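Local coordinates for protein osa (Shigella flexneri, PDB 4O7K) that acts as a plasmid fertility inhibition factor of the ParB/Srx superfamily and suppresses the oncogenicity of Agrobacterium tumefaciens, at residues P29-P33 / A152-V156; L47-H52 / W145-V151; V69-A75 / L167-V173; F76-A82 / H131-F136. The protein carries 1 engineered substitution. All blocks are in the same frame, centred on the assembly; numbering follows the deposited sequence. Where two conformers were deposited one is given.

Interaction 1: P29-P33 / A152-V156; sequences PLELP and AVFPV
Val153, on the outermost strand 153-158 of the three-stranded antiparallel sheet, is straddled by Leu30 and Pro33 from the loop that leads from helix 4-24 into the short strand 34-35. The two prongs of Val153 divide the work. CG1 lies anti to the backbone N (chi1 178°) and meets Pro33 CD at 3.7 Å, while CG2 turns to Leu30. There it touches Leu30 CB at 3.7 Å and, equally closely, the CD1 branch, the two side chains crossing at about a right angle. Between these apolar contacts the backbone carbonyl of Glu31 rests against the valine, its O 3.6 Å from Val153 CB. The same oxygen lies 3.8 Å from Ala152 CB; the Glu31 carboxylate itself leads away, and its chain packs on Pro48. Farther along, Pro33 CG reaches Pro155 CD at 4.2 Å, so that proline meets proline at the end of the contact. The polar link is made by a single water, which donates to Glu31 O at 2.6 Å and accepts from Val153 N at 3.2 Å. On its inner edge the strand is bonded to strand 67-72, where Ala152 pairs with Gly73 and Phe154 with Val71. The Val153 N-H, on the edge away from strand 67-72, is taken by the water. A proline ring with no N-H of its own and a leucine cover that edge as well, so the loop is joined to the sheet by apolar surface and one bridging water rather than by strand pairing.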
# COMPACT_ATOMS: atom_id res chain seq x y z
N PRO A 29 -11.74 -11.03 9.28
CA PRO A 29 -10.67 -10.24 9.90
C PRO A 29 -9.35 -10.39 9.13
O PRO A 29 -8.95 -11.51 8.79
CB PRO A 29 -10.57 -10.84 11.31
CG PRO A 29 -11.03 -12.24 11.15
CD PRO A 29 -12.13 -12.17 10.12
N LEU A 30 -8.69 -9.28 8.84
CA LEU A 30 -7.39 -9.33 8.17
C LEU A 30 -6.30 -9.16 9.22
O LEU A 30 -6.57 -8.72 10.34
CB LEU A 30 -7.28 -8.26 7.08
CG LEU A 30 -8.12 -8.51 5.81
CD1 LEU A 30 -7.96 -7.36 4.79
CD2 LEU A 30 -7.75 -9.85 5.18
N GLU A 31 -5.07 -9.55 8.89
CA GLU A 31 -3.93 -9.26 9.74
C GLU A 31 -3.56 -7.78 9.61
O GLU A 31 -3.22 -7.30 8.53
CB GLU A 31 -2.74 -10.15 9.39
CG GLU A 31 -3.05 -11.64 9.44
CD GLU A 31 -2.02 -12.43 10.23
OE1 GLU A 31 -0.90 -11.91 10.42
OE2 GLU A 31 -2.34 -13.56 10.67
N LEU A 32 -3.61 -7.08 10.73
CA LEU A 32 -3.32 -5.65 10.82
C LEU A 32 -1.85 -5.35 11.11
O LEU A 32 -1.18 -6.10 11.84
CB LEU A 32 -4.17 -5.00 11.91
CG LEU A 32 -5.65 -4.65 11.67
CD1 LEU A 32 -6.47 -5.86 11.35
CD2 LEU A 32 -6.25 -3.93 12.87
N PRO A 33 -1.34 -4.22 10.57
CA PRO A 33 -0.04 -3.76 11.04
C PRO A 33 -0.12 -3.45 12.54
O PRO A 33 -1.17 -3.04 13.02
CB PRO A 33 0.24 -2.51 10.20
CG PRO A 33 -1.07 -2.11 9.61
CD PRO A 33 -1.89 -3.38 9.49
N ALA A 152 -1.19 -8.33 4.06
CA ALA A 152 -2.65 -8.22 4.00
C ALA A 152 -3.15 -6.78 4.06
O ALA A 152 -4.05 -6.37 3.30
CB ALA A 152 -3.28 -9.03 5.12
N VAL A 153 -2.58 -6.03 5.00
CA VAL A 153 -2.95 -4.64 5.24
C VAL A 153 -1.66 -3.85 5.49
O VAL A 153 -0.74 -4.33 6.16
CB VAL A 153 -3.92 -4.49 6.45
CG1 VAL A 153 -4.25 -3.03 6.72
CG2 VAL A 153 -5.20 -5.28 6.21
N PHE A 154 -1.58 -2.65 4.92
CA PHE A 154 -0.44 -1.80 5.19
C PHE A 154 -0.90 -0.34 5.14
O PHE A 154 -1.91 -0.03 4.51
CB PHE A 154 0.72 -2.08 4.22
CG PHE A 154 0.34 -2.10 2.76
CD1 PHE A 154 0.28 -0.93 2.03
CD2 PHE A 154 0.10 -3.30 2.11
CE1 PHE A 154 -0.05 -0.94 0.68
CE2 PHE A 154 -0.23 -3.33 0.76
CZ PHE A 154 -0.30 -2.15 0.05
N PRO A 155 -0.17 0.54 5.84
CA PRO A 155 -0.53 1.96 5.80
C PRO A 155 0.06 2.66 4.58
O PRO A 155 1.11 2.25 4.07
CB PRO A 155 0.09 2.52 7.08
CG PRO A 155 1.16 1.55 7.48
CD PRO A 155 0.94 0.26 6.75
N VAL A 156 -0.63 3.70 4.12
CA VAL A 156 -0.12 4.58 3.07
C VAL A 156 -0.42 6.01 3.51
O VAL A 156 -1.21 6.23 4.43
CB VAL A 156 -0.76 4.31 1.70
CG1 VAL A 156 -0.38 2.92 1.18
CG2 VAL A 156 -2.28 4.46 1.77
O HOH W 1 -0.86 -6.74 7.57

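Interaction 2: L47-H52 / W145-V151; sequences LPVPNH and WLLAHEV. With PO4 (phosphate ion), chain C.
His52 swings its CG anti to the backbone N (chi1 -173°), whereas the CG of His149 stands anti to the carbonyl carbon (chi1 -77°); these turns bring the two imidazoles beside the indole of Trp145, itself extended from the helix. Trp145 and His149 each direct an edge toward the face of His52 in offset edge-to-face pairs. The closest atoms are His52 CE1 and Trp145 CZ2 at 3.6 Å. All three N-H groups point to one phosphate ion, probably taken from the crystallisation liquor, and each grips a different oxygen: His149 NE2 to O2 at 2.7 Å, His52 NE2 to O4 at 3.0 Å, and Trp145 NE1 to O1 at 3.2 Å. The tryptophan bond is the most bent, at 138°. The other nitrogen of His149, ND1, donates to Trp145 O at 2.8 Å, fixing the ring's rotation; that oxygen also takes His149 N from the opposite face of its carbonyl plane. Helix 140-148 ends here in a Schellman motif with Glu150 as the C-prime residue, and the type II turn Val49-His52 comes against this end. Val49 CG1 packs on His149 CB at 3.7 Å. A water donates to both Pro50 O and His149 O, tying turn to helix end. Deeper in, Leu47 CD2 touches Leu146 CD2 and Val151 CG1, each at 3.9 Å, while Glu150 turns away to a salt bridge with Lys94.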
# COMPACT_ATOMS: atom_id res chain seq x y z
N LEU A 47 4.87 -5.26 10.36
CA LEU A 47 3.94 -5.84 9.39
C LEU A 47 4.23 -7.32 9.25
O LEU A 47 5.34 -7.70 8.86
CB LEU A 47 4.04 -5.13 8.03
CG LEU A 47 3.53 -3.69 7.92
CD1 LEU A 47 4.55 -2.75 8.52
CD2 LEU A 47 3.31 -3.31 6.47
N PRO A 48 3.25 -8.18 9.58
CA PRO A 48 3.42 -9.62 9.35
C PRO A 48 3.55 -9.88 7.86
O PRO A 48 2.82 -9.26 7.08
CB PRO A 48 2.12 -10.22 9.90
CG PRO A 48 1.45 -9.12 10.70
CD PRO A 48 1.92 -7.83 10.10
N VAL A 49 4.47 -10.76 7.47
CA VAL A 49 4.65 -11.15 6.08
C VAL A 49 4.62 -12.66 5.99
O VAL A 49 5.50 -13.31 6.54
CB VAL A 49 5.98 -10.66 5.50
CG1 VAL A 49 6.01 -10.90 4.01
CG2 VAL A 49 6.20 -9.19 5.82
N PRO A 50 3.60 -13.23 5.31
CA PRO A 50 3.44 -14.69 5.25
C PRO A 50 4.71 -15.41 4.81
O PRO A 50 5.27 -15.05 3.78
CB PRO A 50 2.34 -14.88 4.21
CG PRO A 50 1.55 -13.61 4.27
CD PRO A 50 2.54 -12.52 4.57
N ASN A 51 5.14 -16.39 5.62
CA ASN A 51 6.30 -17.23 5.30
C ASN A 51 7.58 -16.43 5.10
O ASN A 51 8.42 -16.77 4.27
CB ASN A 51 6.02 -18.08 4.06
CG ASN A 51 4.69 -18.80 4.13
OD1 ASN A 51 3.85 -18.68 3.24
ND2 ASN A 51 4.48 -19.55 5.21
N HIS A 52 7.74 -15.38 5.89
CA HIS A 52 8.81 -14.42 5.68
C HIS A 52 9.08 -13.70 6.99
O HIS A 52 8.18 -13.60 7.83
CB HIS A 52 8.39 -13.44 4.56
CG HIS A 52 9.47 -12.49 4.12
ND1 HIS A 52 9.79 -11.35 4.82
CD2 HIS A 52 10.27 -12.50 3.02
CE1 HIS A 52 10.76 -10.71 4.19
NE2 HIS A 52 11.06 -11.38 3.10
N TRP A 145 6.61 -4.61 -3.44
CA TRP A 145 7.22 -5.57 -2.54
C TRP A 145 6.15 -6.11 -1.60
O TRP A 145 5.98 -7.33 -1.47
CB TRP A 145 8.38 -4.93 -1.76
CG TRP A 145 9.20 -5.92 -0.95
CD1 TRP A 145 10.36 -6.56 -1.34
CD2 TRP A 145 8.93 -6.38 0.39
NE1 TRP A 145 10.81 -7.38 -0.33
CE2 TRP A 145 9.95 -7.29 0.74
CE3 TRP A 145 7.91 -6.11 1.32
CZ2 TRP A 145 9.99 -7.93 1.98
CZ3 TRP A 145 7.95 -6.75 2.54
CH2 TRP A 145 8.99 -7.65 2.86
N LEU A 146 5.38 -5.20 -0.99
CA LEU A 146 4.35 -5.58 -0.03
C LEU A 146 3.28 -6.43 -0.69
O LEU A 146 2.85 -7.44 -0.15
CB LEU A 146 3.71 -4.34 0.62
CG LEU A 146 4.59 -3.46 1.52
CD1 LEU A 146 4.02 -2.05 1.63
CD2 LEU A 146 4.73 -4.08 2.90
N LEU A 147 2.87 -6.02 -1.89
CA LEU A 147 1.84 -6.74 -2.62
C LEU A 147 2.30 -8.14 -3.04
O LEU A 147 1.58 -9.13 -2.85
CB LEU A 147 1.41 -5.93 -3.84
CG LEU A 147 0.57 -4.69 -3.50
CD1 LEU A 147 0.21 -3.96 -4.78
CD2 LEU A 147 -0.68 -5.10 -2.71
N ALA A 148 3.51 -8.22 -3.58
CA ALA A 148 4.05 -9.49 -4.04
C ALA A 148 4.28 -10.43 -2.86
O ALA A 148 4.22 -11.65 -3.01
CB ALA A 148 5.36 -9.28 -4.81
N HIS A 149 4.51 -9.86 -1.68
CA HIS A 149 4.71 -10.68 -0.47
C HIS A 149 3.41 -10.93 0.29
O HIS A 149 3.40 -11.50 1.38
CB HIS A 149 5.73 -10.03 0.46
CG HIS A 149 7.14 -10.21 0.02
ND1 HIS A 149 7.77 -9.34 -0.85
CD2 HIS A 149 8.06 -11.17 0.30
CE1 HIS A 149 9.00 -9.75 -1.07
NE2 HIS A 149 9.21 -10.85 -0.38
N GLU A 150 2.30 -10.50 -0.31
CA GLU A 150 0.97 -10.75 0.26
C GLU A 150 0.80 -10.16 1.66
O GLU A 150 0.19 -10.78 2.52
CB GLU A 150 0.69 -12.25 0.31
CG GLU A 150 1.04 -13.02 -0.96
CD GLU A 150 -0.08 -12.98 -1.96
OE1 GLU A 150 -1.13 -12.37 -1.67
OE2 GLU A 150 0.08 -13.58 -3.05
N VAL A 151 1.36 -8.99 1.90
CA VAL A 151 1.07 -8.28 3.13
C VAL A 151 -0.41 -7.87 3.08
O VAL A 151 -0.83 -7.15 2.15
CB VAL A 151 1.97 -7.06 3.33
CG1 VAL A 151 1.61 -6.33 4.60
CG2 VAL A 151 3.43 -7.51 3.34
P PO4 C . 12.73 -11.00 -0.20
O1 PO4 C . 12.31 -10.03 -1.30
O2 PO4 C . 11.63 -12.01 0.04
O3 PO4 C . 13.99 -11.73 -0.59
O4 PO4 C . 13.00 -10.24 1.07
O HOH W 2 5.05 -13.50 1.62

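Interaction 3: V69-A75 / L167-V173; sequences VYVNGLA and LAEHVGV. With IPA (isopropyl alcohol), chain F.
The Tyr70 ring, carried on a CB that packs against Val173, leads away from the contact to meet the Trp45 ring nearly at right angles, and its OH bonds to Trp45 NE1. The His170 ring stacks on Phe132 and has an isopropanol, probably from the crystallisation liquor, at its ND1 edge and near its plane, though the very short separation makes the details doubtful. The Asn72 amide, with CG anti to the backbone N (chi1 179°), has Ala75 N well above its carbonyl plane, and OD1 accepts from that nitrogen at 3.2 Å. Asn72 is thus the N-cap of helix 73-81 at the junction where strand 67-72 turns into it, and the end of helix 161-171 comes alongside. Val173 CG2 meets Tyr70 CB, and its CG1 meets Asn72 CB, each at 3.8 Å. An isolated antiparallel bridge joins Val71 and Gly172 as a non-hydrogen-bonded pair flanked by two bonds. Val173 N donates to Tyr70 O at 3.0 Å, and Asn72 N to Val171 O at 2.8 Å, the latter nearly along the C=O axis. Val171, just before the bridged Gly172, divides its methyls: CG2 lies beside Val71 CG1 at 3.6 Å, both side chains pointing the same way, and CG1 approaches Ala75 O at 3.4 Å. Toward the strand's start, Val69 CG1 rests on Ala168 CA at 3.9 Å.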
# COMPACT_ATOMS: atom_id res chain seq x y z
N VAL A 69 -3.84 6.06 5.83
CA VAL A 69 -4.91 5.14 5.51
C VAL A 69 -4.35 3.71 5.57
O VAL A 69 -3.33 3.41 4.95
CB VAL A 69 -5.51 5.41 4.12
CG1 VAL A 69 -6.70 4.49 3.86
CG2 VAL A 69 -5.91 6.88 3.99
N TYR A 70 -5.02 2.86 6.33
CA TYR A 70 -4.68 1.44 6.34
C TYR A 70 -5.45 0.78 5.22
O TYR A 70 -6.69 0.80 5.23
CB TYR A 70 -5.01 0.79 7.68
CG TYR A 70 -4.24 1.39 8.82
CD1 TYR A 70 -2.87 1.19 8.94
CD2 TYR A 70 -4.88 2.17 9.78
CE1 TYR A 70 -2.16 1.75 9.98
CE2 TYR A 70 -4.18 2.73 10.81
CZ TYR A 70 -2.82 2.52 10.91
OH TYR A 70 -2.14 3.08 11.95
N VAL A 71 -4.75 0.22 4.25
CA VAL A 71 -5.47 -0.30 3.10
C VAL A 71 -5.47 -1.81 3.04
O VAL A 71 -4.53 -2.49 3.46
CB VAL A 71 -4.92 0.26 1.74
CG1 VAL A 71 -4.98 1.78 1.73
CG2 VAL A 71 -3.51 -0.22 1.49
N ASN A 72 -6.58 -2.33 2.53
CA ASN A 72 -6.69 -3.71 2.13
C ASN A 72 -5.80 -3.91 0.91
O ASN A 72 -6.06 -3.36 -0.16
CB ASN A 72 -8.16 -4.02 1.82
CG ASN A 72 -8.38 -5.44 1.37
OD1 ASN A 72 -7.60 -6.00 0.59
ND2 ASN A 72 -9.48 -6.03 1.83
N GLY A 73 -4.73 -4.69 1.07
CA GLY A 73 -3.78 -4.92 -0.01
C GLY A 73 -4.40 -5.30 -1.35
O GLY A 73 -4.05 -4.72 -2.39
N LEU A 74 -5.32 -6.26 -1.34
CA LEU A 74 -5.97 -6.69 -2.58
C LEU A 74 -6.80 -5.57 -3.21
O LEU A 74 -6.87 -5.45 -4.44
CB LEU A 74 -6.88 -7.89 -2.33
CG LEU A 74 -6.22 -9.22 -1.95
CD1 LEU A 74 -7.28 -10.31 -1.92
CD2 LEU A 74 -5.09 -9.60 -2.91
N ALA A 75 -7.46 -4.77 -2.38
CA ALA A 75 -8.25 -3.65 -2.90
C ALA A 75 -7.34 -2.57 -3.48
O ALA A 75 -7.66 -1.95 -4.50
CB ALA A 75 -9.13 -3.08 -1.82
N LEU A 167 -9.75 7.48 -0.32
CA LEU A 167 -8.97 6.24 -0.32
C LEU A 167 -9.58 5.20 0.62
O LEU A 167 -9.81 4.04 0.24
CB LEU A 167 -7.52 6.53 0.09
CG LEU A 167 -6.68 7.23 -0.98
CD1 LEU A 167 -5.41 7.83 -0.37
CD2 LEU A 167 -6.33 6.27 -2.11
N ALA A 168 -9.84 5.60 1.86
CA ALA A 168 -10.44 4.69 2.84
C ALA A 168 -11.75 4.10 2.31
O ALA A 168 -11.98 2.90 2.42
CB ALA A 168 -10.66 5.41 4.17
N GLU A 169 -12.59 4.94 1.69
CA GLU A 169 -13.84 4.48 1.09
C GLU A 169 -13.64 3.31 0.13
O GLU A 169 -14.31 2.28 0.23
CB GLU A 169 -14.53 5.61 0.33
CG GLU A 169 -15.77 5.15 -0.42
CD GLU A 169 -16.40 6.24 -1.27
OE1 GLU A 169 -15.98 7.41 -1.16
OE2 GLU A 169 -17.31 5.93 -2.06
N HIS A 170 -12.71 3.46 -0.81
CA HIS A 170 -12.55 2.47 -1.87
C HIS A 170 -11.62 1.31 -1.51
O HIS A 170 -11.85 0.19 -1.95
CB HIS A 170 -12.06 3.15 -3.15
CG HIS A 170 -13.07 4.08 -3.76
ND1 HIS A 170 -14.00 3.66 -4.69
CD2 HIS A 170 -13.33 5.39 -3.54
CE1 HIS A 170 -14.77 4.68 -5.03
NE2 HIS A 170 -14.39 5.74 -4.34
N VAL A 171 -10.57 1.56 -0.73
CA VAL A 171 -9.59 0.50 -0.46
C VAL A 171 -9.16 0.38 1.01
O VAL A 171 -8.26 -0.40 1.32
CB VAL A 171 -8.31 0.68 -1.33
CG1 VAL A 171 -8.68 0.81 -2.83
CG2 VAL A 171 -7.50 1.91 -0.90
N GLY A 172 -9.81 1.10 1.91
CA GLY A 172 -9.41 1.10 3.31
C GLY A 172 -10.08 0.04 4.17
O GLY A 172 -11.15 -0.47 3.84
N VAL A 173 -9.44 -0.31 5.28
CA VAL A 173 -10.04 -1.23 6.25
C VAL A 173 -10.51 -0.46 7.48
O VAL A 173 -11.11 -1.04 8.37
CB VAL A 173 -9.07 -2.36 6.67
CG1 VAL A 173 -8.69 -3.24 5.48
CG2 VAL A 173 -7.82 -1.80 7.36
C1 IPA F . -14.42 0.75 -8.01
C2 IPA F . -14.93 0.95 -6.59
C3 IPA F . -15.29 -0.39 -5.96
O2 IPA F . -13.92 1.55 -5.81

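Interaction 4: F76-A82 / H131-F136; sequences FYRAWLA and HFAVCF
Trp80 leaves helix 73-81 with CG anti to the backbone N, and a chi2 of -1° turns one face of its indole to Phe136. Its CB touches CG2 of one deposited conformer of Val134 at 3.8 Å. CG and CD1 then come within reach of Phe136 CE1, and NE1, while passing over the same atom, donates to Gln89 O. CD2 and CZ2 lie over Phe136 CE1 and CZ, and CE3 is nearest CZ. Contact is tightest at the ring fusion, where Trp80 CE2 is 3.3 Å from Phe136 CE1. The far atoms CZ3 and CH2 each meet Phe136 CZ at 4.0 Å. This is an edge-to-face pair with the phenylalanine supplying the edge, its plane inclined 52° to the indole. Phe136 CZ also touches Phe76 CZ at 3.7 Å, the two side chains coming from opposite directions. Val134 N donates to Ala79 O at 3.3 Å, from high above the carbonyl plane, whereas Val134 O is buried without a partner in the model. His131 NE2 donates to Ala82 O at 2.7 Å, on a lone pair in the carbonyl plane and within the imidazole plane. The helix comes close at its alanines: Ala82 CB lies 4.0 Å from Ala133 CB. The arrangement is that of a helix laid across an outermost strand of a mixed sheet, here at 97°, with the aromatic cluster Phe76, Trp80 and Phe136 at one end.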
# COMPACT_ATOMS: atom_id res chain seq x y z
N PHE A 76 -6.22 -2.34 -2.80
CA PHE A 76 -5.24 -1.35 -3.23
C PHE A 76 -4.66 -1.76 -4.58
O PHE A 76 -4.56 -0.94 -5.50
CB PHE A 76 -4.15 -1.21 -2.17
CG PHE A 76 -3.09 -0.20 -2.50
CD1 PHE A 76 -3.23 1.12 -2.11
CD2 PHE A 76 -1.93 -0.58 -3.17
CE1 PHE A 76 -2.24 2.05 -2.39
CE2 PHE A 76 -0.94 0.34 -3.45
CZ PHE A 76 -1.10 1.65 -3.07
N TYR A 77 -4.29 -3.04 -4.67
CA TYR A 77 -3.79 -3.65 -5.89
C TYR A 77 -4.78 -3.44 -7.04
O TYR A 77 -4.40 -2.99 -8.11
CB TYR A 77 -3.53 -5.14 -5.64
CG TYR A 77 -2.97 -5.96 -6.79
CD1 TYR A 77 -2.26 -5.37 -7.84
CD2 TYR A 77 -3.13 -7.34 -6.80
CE1 TYR A 77 -1.74 -6.15 -8.87
CE2 TYR A 77 -2.63 -8.12 -7.81
CZ TYR A 77 -1.94 -7.53 -8.84
OH TYR A 77 -1.45 -8.34 -9.83
N ARG A 78 -6.05 -3.76 -6.79
CA ARG A 78 -7.10 -3.59 -7.80
C ARG A 78 -7.25 -2.15 -8.26
O ARG A 78 -7.38 -1.88 -9.46
CB ARG A 78 -8.44 -4.09 -7.26
CG ARG A 78 -9.60 -3.87 -8.21
CD ARG A 78 -10.91 -4.39 -7.63
NE ARG A 78 -12.01 -4.21 -8.58
CZ ARG A 78 -12.74 -3.11 -8.67
NH1 ARG A 78 -12.50 -2.07 -7.88
NH2 ARG A 78 -13.72 -3.03 -9.56
N ALA A 79 -7.24 -1.22 -7.32
CA ALA A 79 -7.38 0.20 -7.65
C ALA A 79 -6.18 0.69 -8.46
O ALA A 79 -6.31 1.54 -9.35
CB ALA A 79 -7.54 1.02 -6.37
N TRP A 80 -5.01 0.14 -8.16
CA TRP A 80 -3.79 0.48 -8.88
C TRP A 80 -3.86 -0.04 -10.32
O TRP A 80 -3.51 0.67 -11.26
CB TRP A 80 -2.56 -0.09 -8.15
CG TRP A 80 -1.23 0.36 -8.67
CD1 TRP A 80 -0.99 1.20 -9.74
CD2 TRP A 80 0.04 -0.04 -8.16
NE1 TRP A 80 0.37 1.35 -9.91
CE2 TRP A 80 1.03 0.60 -8.96
CE3 TRP A 80 0.46 -0.87 -7.11
CZ2 TRP A 80 2.40 0.44 -8.73
CZ3 TRP A 80 1.82 -1.03 -6.88
CH2 TRP A 80 2.77 -0.37 -7.68
N LEU A 81 -4.33 -1.27 -10.49
CA LEU A 81 -4.53 -1.82 -11.82
C LEU A 81 -5.52 -0.99 -12.64
O LEU A 81 -5.47 -0.99 -13.86
CB LEU A 81 -5.02 -3.27 -11.73
CG LEU A 81 -3.96 -4.30 -11.34
CD1 LEU A 81 -4.63 -5.61 -10.96
CD2 LEU A 81 -2.97 -4.52 -12.47
N ALA A 82 -6.41 -0.26 -11.96
CA ALA A 82 -7.41 0.55 -12.65
C ALA A 82 -6.80 1.80 -13.30
O ALA A 82 -7.48 2.53 -14.03
CB ALA A 82 -8.53 0.93 -11.69
N HIS A 131 -13.48 5.99 -14.05
CA HIS A 131 -13.50 5.14 -12.85
C HIS A 131 -12.44 5.51 -11.81
O HIS A 131 -11.46 6.20 -12.08
CB HIS A 131 -13.36 3.65 -13.21
CG HIS A 131 -12.12 3.30 -13.98
ND1 HIS A 131 -12.13 3.03 -15.33
CD2 HIS A 131 -10.83 3.15 -13.58
CE1 HIS A 131 -10.91 2.74 -15.74
NE2 HIS A 131 -10.10 2.82 -14.70
N PHE A 132 -12.67 5.05 -10.59
CA PHE A 132 -11.76 5.30 -9.48
C PHE A 132 -10.44 4.57 -9.69
O PHE A 132 -10.42 3.43 -10.16
CB PHE A 132 -12.39 4.87 -8.16
CG PHE A 132 -11.53 5.15 -6.98
CD1 PHE A 132 -11.55 6.39 -6.37
CD2 PHE A 132 -10.64 4.19 -6.51
CE1 PHE A 132 -10.73 6.67 -5.29
CE2 PHE A 132 -9.82 4.46 -5.44
CZ PHE A 132 -9.87 5.70 -4.82
N ALA A 133 -9.34 5.21 -9.32
CA ALA A 133 -8.04 4.55 -9.32
C ALA A 133 -7.12 5.18 -8.29
O ALA A 133 -7.43 6.21 -7.71
CB ALA A 133 -7.40 4.63 -10.72
N VAL A 134 -5.99 4.53 -8.04
CA VAL A 134 -4.97 5.13 -7.18
C VAL A 134 -3.70 5.36 -7.97
O VAL A 134 -3.32 4.56 -8.83
CB VAL A 134 -4.67 4.27 -5.93
CG1 VAL A 134 -5.91 4.12 -5.08
CG2 VAL A 134 -4.13 2.91 -6.32
N CYS A 135 -3.05 6.49 -7.70
CA CYS A 135 -1.79 6.83 -8.34
C CYS A 135 -0.81 7.26 -7.24
O CYS A 135 -1.17 7.32 -6.06
CB CYS A 135 -1.97 7.93 -9.41
SG CYS A 135 -2.64 9.49 -8.75
N PHE A 136 0.42 7.58 -7.65
CA PHE A 136 1.51 7.72 -6.70
C PHE A 136 2.24 9.03 -6.80
O PHE A 136 2.48 9.56 -7.90
CB PHE A 136 2.53 6.59 -6.90
CG PHE A 136 2.03 5.23 -6.50
CD1 PHE A 136 1.19 4.52 -7.34
CD2 PHE A 136 2.42 4.65 -5.30
CE1 PHE A 136 0.73 3.27 -6.98
CE2 PHE A 136 1.97 3.41 -4.93
CZ PHE A 136 1.14 2.70 -5.76

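How the interactions relate
Strands 153-158 and 67-72 are neighbours in one sheet, which joins interactions 1 and 3, centred about 9 Å apart: Val156 N lies 2.8 Å from Val69 O. Phe154, on the side of its strand away from 29-33, reaches Leu47, Leu146 and Leu147 of interaction 2 and the Phe76 ring of interaction 4. Interactions 3 and 4 share helix 73-81, and Ala79 CB lies 3.7 Å from Val171 CG1. Leu147 links interactions 2 and 4, its CD1 3.9 Å from Trp80 CE3, although their centres are about 19 Å apart. The phosphate belongs to interaction 2, whereas the isopropanol lies near His170 and Phe132, where interactions 3 and 4 meet.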